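Local coordinates for glycosyl hydrolase (Rhizobium leguminosarum bv. trifolii, PDB 5NDX), which probably hydrolyses O-glycosidic bonds as a family 39 glycosidase, the bacterial orthologue of human alpha-L-iduronidase, at residues T5-D10 against V426-S431; N63-K68 against G98-L103; T105-M110 against T160-A165; L395-T400 against I409-S414. The protein carries 2 engineered substitutions. All coordinates share one frame; numbering follows the deposited sequence.

Contact 1 (T5-D10 against V426-S431); sequences TRINVD and VRLEVS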
loop_
_atom_site.group_PDB
_atom_site.type_symbol
_atom_site.label_atom_id
_atom_site.label_comp_id
_atom_site.label_asym_id
_atom_site.label_seq_id
_atom_site.Cartn_x
_atom_site.Cartn_y
_atom_site.Cartn_z
ATOM N N THR A 5 -7.631 -27.088 -12.355
ATOM C CA THR A 5 -6.947 -27.492 -11.153
ATOM C C THR A 5 -7.914 -27.625 -9.992
ATOM O O THR A 5 -8.708 -26.711 -9.759
ATOM C CB THR A 5 -5.835 -26.483 -10.780
ATOM O OG1 THR A 5 -4.927 -26.349 -11.877
ATOM C CG2 THR A 5 -5.063 -26.994 -9.564
ATOM N N ARG A 6 -7.845 -28.742 -9.271
ATOM C CA ARG A 6 -8.625 -28.923 -8.030
ATOM C C ARG A 6 -7.698 -28.483 -6.912
ATOM O O ARG A 6 -6.572 -28.970 -6.819
ATOM C CB ARG A 6 -9.173 -30.378 -7.823
ATOM C CG ARG A 6 -10.132 -30.903 -8.927
ATOM C CD ARG A 6 -10.708 -32.373 -8.818
ATOM N NE ARG A 6 -11.385 -32.561 -7.516
ATOM C CZ ARG A 6 -12.688 -32.837 -7.270
ATOM N NH1 ARG A 6 -13.623 -33.062 -8.224
ATOM N NH2 ARG A 6 -13.067 -32.924 -5.995
ATOM N N ILE A 7 -8.118 -27.486 -6.125
ATOM C CA ILE A 7 -7.328 -26.994 -4.992
ATOM C C ILE A 7 -8.121 -27.255 -3.704
ATOM O O ILE A 7 -9.279 -26.859 -3.625
ATOM C CB ILE A 7 -7.048 -25.513 -5.153
ATOM C CG1 ILE A 7 -6.289 -25.243 -6.461
ATOM C CG2 ILE A 7 -6.191 -24.980 -4.025
ATOM C CD1 ILE A 7 -5.984 -23.768 -6.673
ATOM N N ASN A 8 -7.509 -27.939 -2.735
ATOM C CA ASN A 8 -8.081 -28.148 -1.431
ATOM C C ASN A 8 -7.243 -27.397 -0.423
ATOM O O ASN A 8 -6.020 -27.596 -0.318
ATOM C CB ASN A 8 -8.171 -29.634 -0.995
ATOM C CG ASN A 8 -8.759 -29.758 0.444
ATOM O OD1 ASN A 8 -9.972 -29.647 0.673
ATOM N ND2 ASN A 8 -7.871 -29.885 1.432
ATOM N N VAL A 9 -7.913 -26.540 0.327
ATOM C CA VAL A 9 -7.311 -25.795 1.407
ATOM C C VAL A 9 -7.875 -26.359 2.708
ATOM O O VAL A 9 -9.103 -26.359 2.910
ATOM C CB VAL A 9 -7.667 -24.325 1.310
ATOM C CG1 VAL A 9 -7.169 -23.555 2.508
ATOM C CG2 VAL A 9 -7.055 -23.703 0.043
ATOM N N ASP A 10 -6.991 -26.813 3.583
ATOM C CA ASP A 10 -7.446 -27.366 4.851
ATOM C C ASP A 10 -7.258 -26.390 5.989
ATOM O O ASP A 10 -6.172 -26.206 6.498
ATOM C CB ASP A 10 -6.769 -28.709 5.128
ATOM C CG ASP A 10 -7.319 -29.401 6.414
ATOM O OD1 ASP A 10 -8.161 -28.862 7.189
ATOM O OD2 ASP A 10 -6.866 -30.529 6.597
ATOM N N VAL A 426 -10.575 -23.416 -11.904
ATOM C CA VAL A 426 -10.221 -23.894 -10.588
ATOM C C VAL A 426 -11.486 -24.343 -9.860
ATOM O O VAL A 426 -12.527 -23.620 -9.833
ATOM C CB VAL A 426 -9.482 -22.821 -9.760
ATOM C CG1 VAL A 426 -9.281 -23.221 -8.325
ATOM C CG2 VAL A 426 -8.138 -22.496 -10.400
ATOM N N ARG A 427 -11.409 -25.545 -9.294
ATOM C CA ARG A 427 -12.413 -26.001 -8.335
ATOM C C ARG A 427 -11.747 -25.853 -6.985
ATOM O O ARG A 427 -10.754 -26.525 -6.711
ATOM C CB ARG A 427 -12.835 -27.432 -8.535
ATOM C CG ARG A 427 -13.890 -27.922 -7.525
ATOM C CD ARG A 427 -14.152 -29.430 -7.629
ATOM N NE ARG A 427 -15.079 -29.807 -6.571
ATOM C CZ ARG A 427 -16.412 -29.830 -6.667
ATOM N NH1 ARG A 427 -17.081 -29.545 -7.783
ATOM N NH2 ARG A 427 -17.101 -30.149 -5.595
ATOM N N LEU A 428 -12.273 -24.944 -6.174
ATOM C CA LEU A 428 -11.681 -24.641 -4.886
ATOM C C LEU A 428 -12.533 -25.299 -3.818
ATOM O O LEU A 428 -13.727 -25.053 -3.749
ATOM C CB LEU A 428 -11.646 -23.140 -4.654
ATOM C CG LEU A 428 -11.138 -22.665 -3.282
ATOM C CD1 LEU A 428 -9.672 -23.014 -3.143
ATOM C CD2 LEU A 428 -11.305 -21.157 -3.177
ATOM N N GLU A 429 -11.897 -26.102 -2.990
ATOM C CA GLU A 429 -12.523 -26.778 -1.858
ATOM C C GLU A 429 -11.852 -26.286 -0.583
ATOM O O GLU A 429 -10.645 -26.190 -0.516
ATOM C CB GLU A 429 -12.360 -28.298 -2.009
ATOM C CG GLU A 429 -13.126 -28.782 -3.241
ATOM C CD GLU A 429 -13.029 -30.267 -3.565
ATOM O OE1 GLU A 429 -12.457 -31.016 -2.760
ATOM O OE2 GLU A 429 -13.555 -30.693 -4.628
ATOM N N VAL A 430 -12.637 -25.949 0.414
ATOM C CA VAL A 430 -12.080 -25.579 1.699
ATOM C C VAL A 430 -12.693 -26.571 2.709
ATOM O O VAL A 430 -13.905 -26.659 2.818
ATOM C CB VAL A 430 -12.421 -24.153 2.120
ATOM C CG1 VAL A 430 -11.794 -23.841 3.483
ATOM C CG2 VAL A 430 -11.933 -23.143 1.101
ATOM N N SER A 431 -11.844 -27.283 3.427
ATOM C CA SER A 431 -12.282 -28.227 4.446
ATOM C C SER A 431 -11.732 -27.837 5.807
ATOM O O SER A 431 -11.005 -26.868 5.954
ATOM C CB SER A 431 -11.808 -29.642 4.069
ATOM O OG SER A 431 -10.408 -29.672 4.030
#
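Glu-429 receives two arginines on a single carboxylate oxygen: Arg-6 reaches it across the strands, NH2 to OE2 2.7 Å, and Arg-427 from its own strand, NE to OE2 2.6 Å. The Arg-427 bond lies in its guanidinium plane and uses the anti lone pair of OE2, whereas the guanidinium of Arg-6 stands nearly square to the carboxylate, the planes 88° apart. The Arg-6 chain bends at chi3 (55°), which lays one guanidinium face on the extended Arg-427 chain, CD of Arg-427 lying over its centre, 3.7 Å from Arg-6 NH1. The two positive groups run side by side, their planes only 19° apart, a closeness probably eased by the shared carboxylate. A methionine in place of Arg-427 would probably leave Glu-429 OE2 with Arg-6 as its one partner in this network and the Arg-6 guanidinium freer to turn. Beneath this network, strands 4-10 and 422-431 pair in parallel within the mixed beta-sheet, strand 4-10 bonding on its other edge to strand 378-385. Five backbone bonds hold the register, from Arg-427 N to Thr-5 O through Ser-431 N to Val-9 O, the shortest being Glu-429 N to Ile-7 O at 2.8 Å. On the buried face Ile-7 CD1 meets Val-426 CG1 at 3.7 Å, and Leu-428 CD1 sits 4.1 Å from Ile-7 CG2. Leu-411 of strand 407-413 packs on Ile-7, and Ile-409 on Val-9.

Contact 2 (N63-K68 against G98-L103); sequences NLLSAK and GNPSGL. Unlike the reference sequence in segment 63-68: Leu-65 (reference Val).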
loop_
_atom_site.group_PDB
_atom_site.type_symbol
_atom_site.label_atom_id
_atom_site.label_comp_id
_atom_site.label_asym_id
_atom_site.label_seq_id
_atom_site.Cartn_x
_atom_site.Cartn_y
_atom_site.Cartn_z
ATOM N N ASN A 63 13.294 18.785 3.885
ATOM C CA ASN A 63 13.101 19.985 3.037
ATOM C C ASN A 63 11.893 20.783 3.453
ATOM O O ASN A 63 11.773 21.904 3.049
ATOM C CB ASN A 63 12.983 19.649 1.543
ATOM C CG ASN A 63 14.304 19.187 0.947
ATOM O OD1 ASN A 63 15.359 19.276 1.568
ATOM N ND2 ASN A 63 14.241 18.683 -0.253
ATOM N N LEU A 64 10.993 20.203 4.241
ATOM C CA LEU A 64 9.893 20.949 4.814
ATOM C C LEU A 64 10.339 21.907 5.938
ATOM O O LEU A 64 9.596 22.811 6.283
ATOM C CB LEU A 64 8.811 20.001 5.365
ATOM C CG LEU A 64 8.115 19.133 4.299
ATOM C CD1 LEU A 64 7.047 18.241 4.902
ATOM C CD2 LEU A 64 7.559 19.978 3.138
ATOM N N LEU A 65 11.511 21.684 6.518
ATOM C CA LEU A 65 12.021 22.561 7.568
ATOM C C LEU A 65 12.756 23.739 6.950
ATOM O O LEU A 65 13.237 23.665 5.838
ATOM C CB LEU A 65 12.981 21.797 8.475
ATOM C CG LEU A 65 12.425 20.657 9.334
ATOM C CD1 LEU A 65 13.505 20.203 10.280
ATOM C CD2 LEU A 65 11.184 21.069 10.088
ATOM N N SER A 66 12.852 24.824 7.693
ATOM C CA SER A 66 13.786 25.900 7.321
ATOM C C SER A 66 14.451 26.440 8.589
ATOM O O SER A 66 13.900 26.311 9.698
ATOM C CB SER A 66 13.082 26.992 6.490
ATOM O OG SER A 66 12.008 27.495 7.241
ATOM N N ALA A 67 15.677 26.940 8.426
ATOM C CA ALA A 67 16.452 27.523 9.542
ATOM C C ALA A 67 15.747 28.770 9.991
ATOM O O ALA A 67 15.470 29.637 9.171
ATOM C CB ALA A 67 17.858 27.896 9.109
ATOM N N LYS A 68 15.427 28.830 11.279
ATOM C CA LYS A 68 15.184 30.097 11.951
ATOM C C LYS A 68 16.514 30.417 12.651
ATOM O O LYS A 68 16.879 29.722 13.614
ATOM C CB LYS A 68 13.994 30.017 12.932
ATOM C CG LYS A 68 12.637 30.261 12.255
ATOM C CD LYS A 68 11.582 30.910 13.159
ATOM C CE LYS A 68 10.768 29.893 13.944
ATOM N NZ LYS A 68 11.631 29.075 14.837
ATOM N N GLY A 98 16.851 15.146 3.445
ATOM C CA GLY A 98 16.540 16.522 3.081
ATOM C C GLY A 98 17.565 17.444 3.727
ATOM O O GLY A 98 18.428 16.994 4.497
ATOM N N ASN A 99 17.448 18.737 3.443
ATOM C CA ASN A 99 18.514 19.689 3.803
ATOM C C ASN A 99 17.899 21.039 4.130
ATOM O O ASN A 99 17.728 21.877 3.242
ATOM C CB ASN A 99 19.509 19.816 2.635
ATOM C CG ASN A 99 20.748 20.618 3.005
ATOM O OD1 ASN A 99 20.922 21.080 4.143
ATOM N ND2 ASN A 99 21.633 20.772 2.047
ATOM N N PRO A 100 17.538 21.242 5.386
ATOM C CA PRO A 100 16.785 22.458 5.703
ATOM C C PRO A 100 17.573 23.747 5.382
ATOM O O PRO A 100 18.679 23.914 5.871
ATOM C CB PRO A 100 16.541 22.340 7.202
ATOM C CG PRO A 100 16.705 20.873 7.510
ATOM C CD PRO A 100 17.798 20.436 6.590
ATOM N N SER A 101 16.979 24.597 4.545
ATOM C CA SER A 101 17.578 25.835 4.056
ATOM C C SER A 101 18.968 25.616 3.447
ATOM O O SER A 101 19.823 26.456 3.616
ATOM C CB SER A 101 17.669 26.861 5.193
ATOM O OG SER A 101 16.418 27.114 5.788
ATOM N N GLY A 102 19.214 24.482 2.791
ATOM C CA GLY A 102 20.555 24.161 2.275
ATOM C C GLY A 102 21.721 24.185 3.274
ATOM O O GLY A 102 22.859 24.227 2.882
ATOM N N LEU A 103 21.453 24.130 4.564
ATOM C CA LEU A 103 22.498 24.294 5.586
ATOM C C LEU A 103 23.588 23.252 5.596
ATOM O O LEU A 103 24.662 23.534 6.095
ATOM C CB LEU A 103 21.906 24.264 6.990
ATOM C CG LEU A 103 21.537 25.579 7.652
ATOM C CD1 LEU A 103 20.829 26.525 6.696
ATOM C CD2 LEU A 103 20.681 25.249 8.867
#
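Asn-63 and Ser-101 each reach over with one side-chain oxygen to a backbone N-H of the facing segment. Asn-63 has CG anti to its carbonyl carbon (chi1 -71°), and this folds the amide back to bring OD1 2.9 Å from Asn-99 N, the donor lying nearly in line with the C=O bond. The same oxygen rests 3.4 Å from Gly-98 CA. At Gly-98 a CB would point at Asn-63 and run into its backbone N; the glycine's backbone angles would also press it against the preceding carbonyl. An alanine in place of this asparagine removes the acceptor and is likely to leave the N-H of Asn-99 without its mate, letting the start of the loop shift. Both segments follow strands of the parallel barrel characteristic of the TIM-barrel clan: residues 63-68 come after strand 55-58, and residues 98-103 belong to the loop between strand 91-95 and helix 110-131. Farther along, Ser-101 OG accepts from Ala-67 N at 2.7 Å in a nearly straight bond of 165°. Its chi1 of -56° sets OG beside the serine's own backbone N, and there it also lies 3.4 Å from Ser-66 CB. Apolar contacts lie near this bond. Leu-65, which differs from the reference valine, meets the Pro-100 ring through CB, 3.8 Å from Pro-100 CB, and the side chain also packs on Leu-78 and Leu-119. Leu-103 brings CD2 to within 3.9 Å of Ala-67 CB.

Contact 3 (T105-M110 against T160-A165); sequences TDYEDM and TNYYDA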
loop_
_atom_site.group_PDB
_atom_site.type_symbol
_atom_site.label_atom_id
_atom_site.label_comp_id
_atom_site.label_asym_id
_atom_site.label_seq_id
_atom_site.Cartn_x
_atom_site.Cartn_y
_atom_site.Cartn_z
ATOM N N THR A 105 26.364 21.019 3.947
ATOM C CA THR A 105 27.228 21.002 2.741
ATOM C C THR A 105 28.412 20.023 2.779
ATOM O O THR A 105 29.033 19.805 1.761
ATOM C CB THR A 105 27.781 22.413 2.516
ATOM O OG1 THR A 105 28.404 22.859 3.729
ATOM C CG2 THR A 105 26.642 23.376 2.153
ATOM N N ASP A 106 28.661 19.366 3.910
ATOM C CA ASP A 106 29.884 18.592 4.111
ATOM C C ASP A 106 29.777 17.693 5.338
ATOM O O ASP A 106 29.912 18.160 6.472
ATOM C CB ASP A 106 31.105 19.529 4.257
ATOM C CG ASP A 106 32.448 18.778 4.291
ATOM O OD1 ASP A 106 32.507 17.566 3.954
ATOM O OD2 ASP A 106 33.458 19.435 4.641
ATOM N N TYR A 107 29.574 16.396 5.103
ATOM C CA TYR A 107 29.391 15.441 6.214
ATOM C C TYR A 107 30.706 14.933 6.801
ATOM O O TYR A 107 30.694 14.166 7.758
ATOM C CB TYR A 107 28.438 14.291 5.805
ATOM C CG TYR A 107 26.979 14.719 5.841
ATOM C CD1 TYR A 107 26.291 14.799 7.050
ATOM C CD2 TYR A 107 26.297 15.074 4.679
ATOM C CE1 TYR A 107 24.969 15.207 7.096
ATOM C CE2 TYR A 107 24.966 15.468 4.717
ATOM C CZ TYR A 107 24.315 15.535 5.933
ATOM O OH TYR A 107 23.010 15.933 6.000
ATOM N N GLU A 108 31.832 15.400 6.252
ATOM C CA GLU A 108 33.156 15.198 6.857
ATOM C C GLU A 108 33.508 16.302 7.840
ATOM O O GLU A 108 34.365 16.115 8.692
ATOM C CB GLU A 108 34.214 15.085 5.782
ATOM C CG GLU A 108 33.866 13.985 4.794
ATOM C CD GLU A 108 35.048 13.530 3.981
ATOM O OE1 GLU A 108 35.976 12.979 4.593
ATOM O OE2 GLU A 108 35.032 13.695 2.741
ATOM N N ASP A 109 32.831 17.440 7.733
ATOM C CA ASP A 109 32.942 18.490 8.717
ATOM C C ASP A 109 32.190 18.067 9.976
ATOM O O ASP A 109 30.966 18.054 9.986
ATOM C CB ASP A 109 32.366 19.781 8.127
ATOM C CG ASP A 109 32.404 20.950 9.088
ATOM O OD1 ASP A 109 32.387 20.769 10.322
ATOM O OD2 ASP A 109 32.410 22.085 8.584
ATOM N N MET A 110 32.918 17.776 11.046
ATOM C CA MET A 110 32.316 17.271 12.274
ATOM C C MET A 110 31.371 18.229 13.031
ATOM O O MET A 110 30.596 17.775 13.893
ATOM C CB MET A 110 33.398 16.737 13.232
ATOM C CG MET A 110 34.060 15.459 12.732
ATOM S SD MET A 110 32.957 14.019 12.599
ATOM C CE MET A 110 32.501 13.800 14.320
ATOM N N THR A 160 28.983 7.486 6.032
ATOM C CA THR A 160 29.180 6.723 7.240
ATOM C C THR A 160 29.111 7.610 8.508
ATOM O O THR A 160 28.631 7.179 9.559
ATOM C CB THR A 160 30.469 5.884 7.050
ATOM O OG1 THR A 160 30.285 4.586 7.593
ATOM C CG2 THR A 160 31.701 6.537 7.618
ATOM N N ASN A 161 29.549 8.865 8.409
ATOM C CA ASN A 161 29.400 9.846 9.510
ATOM C C ASN A 161 27.940 10.298 9.678
ATOM O O ASN A 161 27.482 10.560 10.781
ATOM C CB ASN A 161 30.184 11.138 9.225
ATOM C CG ASN A 161 31.690 10.970 9.246
ATOM O OD1 ASN A 161 32.254 10.015 9.790
ATOM N ND2 ASN A 161 32.348 11.949 8.670
ATOM N N TYR A 162 27.290 10.519 8.544
ATOM C CA TYR A 162 25.847 10.784 8.482
ATOM C C TYR A 162 25.036 9.688 9.204
ATOM O O TYR A 162 24.175 10.009 10.038
ATOM C CB TYR A 162 25.422 11.003 7.021
ATOM C CG TYR A 162 23.957 10.732 6.757
ATOM C CD1 TYR A 162 22.970 11.682 7.068
ATOM C CD2 TYR A 162 23.562 9.530 6.211
ATOM C CE1 TYR A 162 21.628 11.422 6.832
ATOM C CE2 TYR A 162 22.232 9.257 5.974
ATOM C CZ TYR A 162 21.270 10.196 6.313
ATOM O OH TYR A 162 19.972 9.878 6.061
ATOM N N TYR A 163 25.342 8.420 8.926
ATOM C CA TYR A 163 24.708 7.267 9.622
ATOM C C TYR A 163 24.933 7.354 11.140
ATOM O O TYR A 163 23.989 7.268 11.952
ATOM C CB TYR A 163 25.207 5.911 9.063
ATOM C CG TYR A 163 24.403 4.769 9.602
ATOM C CD1 TYR A 163 23.181 4.426 9.016
ATOM C CD2 TYR A 163 24.773 4.127 10.761
ATOM C CE1 TYR A 163 22.374 3.445 9.553
ATOM C CE2 TYR A 163 23.991 3.147 11.310
ATOM C CZ TYR A 163 22.774 2.800 10.699
ATOM O OH TYR A 163 21.953 1.837 11.249
ATOM N N ASP A 164 26.188 7.596 11.520
ATOM C CA ASP A 164 26.579 7.775 12.928
ATOM C C ASP A 164 25.764 8.831 13.620
ATOM O O ASP A 164 25.366 8.658 14.753
ATOM C CB ASP A 164 28.066 8.170 13.037
ATOM C CG ASP A 164 29.011 7.064 12.614
ATOM O OD1 ASP A 164 28.656 5.889 12.780
ATOM O OD2 ASP A 164 30.134 7.370 12.130
ATOM N N ALA A 165 25.550 9.935 12.918
ATOM C CA ALA A 165 24.815 11.093 13.439
ATOM C C ALA A 165 23.324 10.783 13.593
ATOM O O ALA A 165 22.703 11.159 14.612
ATOM C CB ALA A 165 25.013 12.278 12.502
#
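Tyr-107 turns one face of its ring to Tyr-162, whose CB sits over that face, 4.3 Å from the ring centroid in a CH-pi contact. The Tyr-162 ring follows with an edge toward the same face, a T-shaped pair with centroids 5.6 Å apart and planes at 73°. The two side chains run side by side in the same direction. Tyr-154 makes a further edge-to-face pair with Tyr-107, and Trp-116 of helix 110-131 meets the Tyr-162 ring at an incline. Tyr-162 has CG anti to the backbone N (chi1 157°), which sends the ring along Tyr-107 and its hydroxyl on to Leu-96 O and Thr-144 N, just past the ends of barrel strands 91-95 and 140-142. The amide of Asn-161 is the second flat group: ND2 gives a 2.9 Å hydrogen bond to Tyr-107 O, almost straight at 168° and in the amide plane, although the donor is tilted from the plane of the carbonyl it meets. That carbonyl belongs to a type I turn from Asp-106 to Asp-109, tightened by an Asx turn in which Asp-106 OD1 accepts from Glu-108 N at 3.2 Å. Asp-109 then N-caps helix 110-131 through Asp-111 N. The arrangement joins the turn before one outer helix to helix 155-171, as neighbouring helices pack around a TIM barrel, with Tyr-162 about 10 Å, side chain to side chain, from Gln-146, the altered residue at the predicted proton-donor position.

Contact 4 (L395-T400 against I409-S414); sequences LAILPT and ISLIHS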
loop_
_atom_site.group_PDB
_atom_site.type_symbol
_atom_site.label_atom_id
_atom_site.label_comp_id
_atom_site.label_asym_id
_atom_site.label_seq_id
_atom_site.Cartn_x
_atom_site.Cartn_y
_atom_site.Cartn_z
ATOM N N LEU A 395 -0.133 -19.597 -11.859
ATOM C CA LEU A 395 -1.192 -19.789 -10.854
ATOM C C LEU A 395 -0.578 -20.011 -9.469
ATOM O O LEU A 395 0.125 -21.016 -9.218
ATOM C CB LEU A 395 -2.141 -20.939 -11.243
ATOM C CG LEU A 395 -3.400 -21.040 -10.379
ATOM C CD1 LEU A 395 -4.319 -19.844 -10.593
ATOM C CD2 LEU A 395 -4.155 -22.304 -10.775
ATOM N N ALA A 396 -0.845 -19.054 -8.570
ATOM C CA ALA A 396 -0.273 -19.035 -7.229
ATOM C C ALA A 396 -1.372 -18.799 -6.200
ATOM O O ALA A 396 -2.494 -18.330 -6.511
ATOM C CB ALA A 396 0.812 -17.949 -7.131
ATOM N N ILE A 397 -1.073 -19.167 -4.966
ATOM C CA ILE A 397 -2.054 -19.074 -3.894
ATOM C C ILE A 397 -1.466 -18.579 -2.560
ATOM O O ILE A 397 -0.335 -18.894 -2.259
ATOM C CB ILE A 397 -2.756 -20.423 -3.749
ATOM C CG1 ILE A 397 -4.000 -20.271 -2.866
ATOM C CG2 ILE A 397 -1.815 -21.506 -3.183
ATOM C CD1 ILE A 397 -4.886 -21.477 -2.949
ATOM N N LEU A 398 -2.210 -17.756 -1.807
ATOM C CA LEU A 398 -1.874 -17.399 -0.401
ATOM C C LEU A 398 -3.086 -17.846 0.430
ATOM O O LEU A 398 -4.108 -17.155 0.471
ATOM C CB LEU A 398 -1.613 -15.902 -0.226
ATOM C CG LEU A 398 -0.436 -15.326 -1.049
ATOM C CD1 LEU A 398 -0.531 -13.821 -1.115
ATOM C CD2 LEU A 398 0.905 -15.755 -0.442
ATOM N N PRO A 399 -2.990 -19.016 1.074
ATOM C CA PRO A 399 -4.109 -19.608 1.762
ATOM C C PRO A 399 -3.961 -19.404 3.242
ATOM O O PRO A 399 -2.997 -19.899 3.813
ATOM C CB PRO A 399 -4.001 -21.081 1.387
ATOM C CG PRO A 399 -2.531 -21.305 1.249
ATOM C CD PRO A 399 -1.864 -19.963 0.953
ATOM N N THR A 400 -4.853 -18.600 3.839
ATOM C CA THR A 400 -4.729 -18.221 5.240
ATOM C C THR A 400 -5.990 -18.528 6.036
ATOM O O THR A 400 -7.092 -18.526 5.495
ATOM C CB THR A 400 -4.373 -16.739 5.446
ATOM O OG1 THR A 400 -5.465 -15.909 5.031
ATOM C CG2 THR A 400 -3.088 -16.380 4.731
ATOM N N ILE A 409 -8.295 -16.416 1.201
ATOM C CA ILE A 409 -7.408 -16.979 0.190
ATOM C C ILE A 409 -7.245 -16.010 -0.984
ATOM O O ILE A 409 -8.253 -15.587 -1.575
ATOM C CB ILE A 409 -7.993 -18.271 -0.344
ATOM C CG1 ILE A 409 -8.092 -19.323 0.759
ATOM C CG2 ILE A 409 -7.148 -18.822 -1.518
ATOM C CD1 ILE A 409 -9.111 -20.379 0.451
ATOM N N SER A 410 -6.005 -15.647 -1.303
ATOM C CA SER A 410 -5.705 -14.915 -2.518
ATOM C C SER A 410 -5.365 -15.937 -3.599
ATOM O O SER A 410 -4.444 -16.745 -3.435
ATOM C CB SER A 410 -4.553 -13.955 -2.325
ATOM O OG SER A 410 -4.874 -12.937 -1.410
ATOM N N LEU A 411 -6.120 -15.942 -4.693
ATOM C CA LEU A 411 -5.789 -16.776 -5.867
ATOM C C LEU A 411 -5.272 -15.823 -6.979
ATOM O O LEU A 411 -6.011 -14.934 -7.465
ATOM C CB LEU A 411 -7.009 -17.526 -6.307
ATOM C CG LEU A 411 -6.753 -18.574 -7.384
ATOM C CD1 LEU A 411 -5.847 -19.696 -6.871
ATOM C CD2 LEU A 411 -8.087 -19.132 -7.842
ATOM N N ILE A 412 -4.015 -16.015 -7.372
ATOM C CA ILE A 412 -3.271 -15.090 -8.200
ATOM C C ILE A 412 -3.022 -15.764 -9.571
ATOM O O ILE A 412 -2.512 -16.883 -9.592
ATOM C CB ILE A 412 -1.928 -14.824 -7.534
ATOM C CG1 ILE A 412 -2.108 -14.271 -6.119
ATOM C CG2 ILE A 412 -1.059 -13.900 -8.375
ATOM C CD1 ILE A 412 -0.886 -14.479 -5.247
ATOM N N HIS A 413 -3.425 -15.148 -10.683
ATOM C CA HIS A 413 -3.084 -15.705 -12.012
ATOM C C HIS A 413 -2.354 -14.600 -12.734
ATOM O O HIS A 413 -2.958 -13.607 -13.133
ATOM C CB HIS A 413 -4.351 -16.153 -12.682
ATOM C CG HIS A 413 -4.177 -17.063 -13.857
ATOM N ND1 HIS A 413 -3.004 -17.737 -14.169
ATOM C CD2 HIS A 413 -5.070 -17.447 -14.786
ATOM C CE1 HIS A 413 -3.186 -18.486 -15.243
ATOM N NE2 HIS A 413 -4.438 -18.346 -15.625
ATOM N N SER A 414 -1.036 -14.715 -12.746
ATOM C CA SER A 414 -0.177 -13.651 -13.182
ATOM C C SER A 414 1.122 -14.252 -13.718
ATOM O O SER A 414 1.735 -15.127 -13.071
ATOM C CB SER A 414 0.119 -12.695 -12.018
ATOM O OG SER A 414 1.142 -11.752 -12.301
#
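Ala-396 and Ile-412 exchange two backbone bonds, N to O in each direction at 2.9 Å, and Leu-398 and Ser-410 do the same, Leu-398 N to Ser-410 O at 2.9 Å and Ser-410 N to Leu-398 O at 3.0 Å. These are the hydrogen-bonded pairs of an antiparallel ladder, and between them Ile-397 faces Leu-411 as a non-hydrogen-bonded pair. Here CA-H groups point at carbonyls, as with Ile-397 CA, 3.4 Å from Ser-410 O. The two strands form a beta hairpin inside the mixed sheet, strand 378-385 beside strand 395-401 and strand 518-526 beside strand 407-413. Apolar contacts divide between its faces. Toward strands 422-431 and 508-516, Leu-395 CD1 meets Leu-411 CD1 at 4.0 Å, and Ile-397 CG1 lies 3.7 Å from Ile-409 CG2. With CG1 anti to its backbone N (chi1 -167°), Ile-397 carries that branch across to Ile-409. On the other face, under helix 282-300, Leu-398 CD1 touches Ile-412 CD1 at 4.2 Å and Ala-396 CB packs on Ile-412 CB. Polar atoms fare unequally: Ser-410 OG bonds to Gln-521, whereas His-413 ND1 is buried without a partner in the model.

In the fold
Contacts 1 and 4 belong to one mixed sheet, their centres 12 Å apart, and they meet through apolar side chains: Ile-7 CG2 lies 3.9 Å from Ile-397 CD1, and Val-426 CG2 4.0 Å from Leu-395 CD2. Contact 1 joins residues near the start of the chain to residues beyond 425, enclosing the other three in sequence. Contacts 2 and 3 lie on the opposite side of the chain's centre, in the barrel region, with centres 16 Å apart; residues 98-103 run almost directly into 105-110. A bound coumarin-linked sugar acid comes within about 12 Å of the Asn-63 side chain, and the Tyr-162 side chain is about 13 Å from a bound copy.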